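Side-chain contact in hexameric cytochrome (Silicibacter pomeroyi, PDB 2OYY), which binds heme b through an axial tyrosine as a hexamer; its function is otherwise unknown: residues A[21-24]-A[25-29]. Residues are numbered along the deposited sequence; the frame is centred on the assembly and turned at random.
Sequences AVKL and SRIAV. With HEM (protoporphyrin IX containing Fe), chain J.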
# COMPACT_ATOMS: atom_id res chain seq x y z
N ALA A 21 -15.99 4.72 3.84
CA ALA A 21 -14.53 4.56 3.72
C ALA A 21 -13.78 5.74 4.34
O ALA A 21 -12.76 5.53 5.02
CB ALA A 21 -14.12 4.39 2.28
N VAL A 22 -14.28 6.95 4.11
CA VAL A 22 -13.72 8.17 4.72
C VAL A 22 -13.92 8.06 6.22
O VAL A 22 -13.05 8.46 7.02
CB VAL A 22 -14.39 9.48 4.18
CG1 VAL A 22 -13.77 10.71 4.84
CG2 VAL A 22 -14.27 9.59 2.66
N LYS A 23 -15.06 7.49 6.61
CA LYS A 23 -15.37 7.35 8.03
C LYS A 23 -14.39 6.41 8.68
O LYS A 23 -13.78 6.76 9.68
CB LYS A 23 -16.80 6.86 8.27
CG LYS A 23 -17.13 6.63 9.73
CD LYS A 23 -18.60 6.33 9.91
CE LYS A 23 -18.94 5.98 11.36
NZ LYS A 23 -20.39 5.61 11.49
N LEU A 24 -14.23 5.23 8.10
CA LEU A 24 -13.31 4.23 8.63
C LEU A 24 -11.88 4.74 8.80
O LEU A 24 -11.15 4.29 9.69
CB LEU A 24 -13.33 2.97 7.76
CG LEU A 24 -14.54 2.06 7.98
CD1 LEU A 24 -14.29 0.70 7.35
CD2 LEU A 24 -14.89 1.89 9.45
N SER A 25 -11.50 5.68 7.94
CA SER A 25 -10.17 6.24 7.96
C SER A 25 -10.00 7.14 9.17
O SER A 25 -8.96 7.12 9.82
CB SER A 25 -9.91 7.06 6.69
OG SER A 25 -10.01 6.24 5.53
N ARG A 26 -11.03 7.93 9.46
CA ARG A 26 -10.96 8.90 10.55
C ARG A 26 -11.10 8.27 11.91
O ARG A 26 -10.59 8.80 12.90
CB ARG A 26 -12.03 9.95 10.37
CG ARG A 26 -11.93 10.69 9.06
CD ARG A 26 -12.94 11.80 9.01
NE ARG A 26 -12.82 12.61 10.21
CZ ARG A 26 -13.52 13.70 10.45
NH1 ARG A 26 -14.41 14.12 9.56
NH2 ARG A 26 -13.32 14.36 11.59
N ILE A 27 -11.81 7.14 11.98
CA ILE A 27 -12.03 6.51 13.26
C ILE A 27 -10.72 5.91 13.77
O ILE A 27 -10.45 5.94 14.97
CB ILE A 27 -13.27 5.51 13.30
CG1 ILE A 27 -12.83 4.06 13.50
CG2 ILE A 27 -14.17 5.62 12.07
CD1 ILE A 27 -12.82 3.64 14.94
N ALA A 28 -9.89 5.40 12.86
CA ALA A 28 -8.56 4.92 13.28
C ALA A 28 -7.80 6.05 13.97
O ALA A 28 -7.11 5.84 14.96
CB ALA A 28 -7.77 4.39 12.11
N VAL A 29 -7.96 7.26 13.42
CA VAL A 29 -7.31 8.44 13.94
C VAL A 29 -7.89 8.82 15.31
O VAL A 29 -7.14 9.01 16.27
CB VAL A 29 -7.43 9.61 12.96
CG1 VAL A 29 -6.92 10.88 13.59
CG2 VAL A 29 -6.67 9.30 11.68
CHA HEM J . -12.28 16.91 8.99
CHB HEM J . -11.16 13.08 6.34
CHC HEM J . -7.23 12.34 9.05
CHD HEM J . -8.63 15.88 12.05
C1A HEM J . -12.32 15.95 8.02
C2A HEM J . -13.32 15.84 6.97
C3A HEM J . -13.01 14.78 6.23
C4A HEM J . -11.81 14.19 6.79
CMA HEM J . -13.77 14.24 4.99
CAA HEM J . -14.51 16.82 6.78
CBA HEM J . -14.03 18.13 6.14
CGA HEM J . -15.17 19.11 5.96
O1A HEM J . -16.28 18.70 5.52
O2A HEM J . -14.98 20.31 6.25
C1B HEM J . -10.00 12.54 6.85
C2B HEM J . -9.37 11.33 6.37
C3B HEM J . -8.28 11.12 7.12
C4B HEM J . -8.20 12.19 8.09
CMB HEM J . -9.91 10.47 5.20
CAB HEM J . -7.27 9.96 6.98
CBB HEM J . -7.16 9.03 7.94
C1C HEM J . -7.27 13.26 10.08
C2C HEM J . -6.25 13.40 11.09
C3C HEM J . -6.63 14.37 11.93
C4C HEM J . -7.91 14.87 11.47
CMC HEM J . -4.97 12.55 11.15
CAC HEM J . -5.87 14.92 13.15
CBC HEM J . -5.68 14.18 14.23
C1D HEM J . -9.74 16.48 11.50
C2D HEM J . -10.49 17.55 12.12
C3D HEM J . -11.61 17.85 11.18
C4D HEM J . -11.45 16.95 10.07
CMD HEM J . -10.24 18.26 13.46
CAD HEM J . -12.69 18.93 11.37
CBD HEM J . -12.09 20.16 10.67
CGD HEM J . -12.99 21.35 10.75
O1D HEM J . -13.14 21.87 11.89
O2D HEM J . -13.52 21.78 9.68
NA HEM J . -11.41 14.93 7.87
NB HEM J . -9.26 13.04 7.91
NC HEM J . -8.27 14.18 10.34
ND HEM J . -10.34 16.15 10.28
FE HEM J . -9.73 14.67 8.94
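Ser25 folds back onto Ala21 one turn earlier in helix 14-32, one of three helices that line the heme pocket of this all-helical protein. Two donors grip Ala21 O: Ser25 OG at 2.9 Å and Ser25 N at 3.2 Å, arriving from opposite faces of the carbonyl plane. The hydroxyl gets there because OG lies beside its own backbone N (chi1 -61°), which turns it back along the helix and satisfies it within this buried side. Here the packing is close: Ser25 also touches Val59, Val60 and His63 of helix 50-70, and Leu24 meets His63 of the same chain and Phe64 of a second subunit. The same i to i+4 spacing joins Arg26 N to Val22 O at 3.2 Å, with an N-H...O angle of 148°.

The solvent side is looser. Lys23 is exposed, and its chain runs out extended, with NZ weakly hydrogen-bonded to Trp5 O; the placement of Ile27 CG2 beside it is doubtful.

On the heme side, Val22 CG1 rests 3.5 Å from the heme methyl CMA, while Arg26, bent at chi3 (52°), spreads its guanidinium over the porphyrin, one face toward the macrocycle. Tyr46, the axial ligand of the iron, lies nearby. An alanine in place of Arg26 would probably leave this porphyrin face without its guanidinium cover and remove a positive charge from beside the iron site. Arg26 NH2 lies 3.5 Å from heme C4D, and heme C1A, offset toward the rim of the guanidinium, stands 3.2 Å from Arg26 NH1.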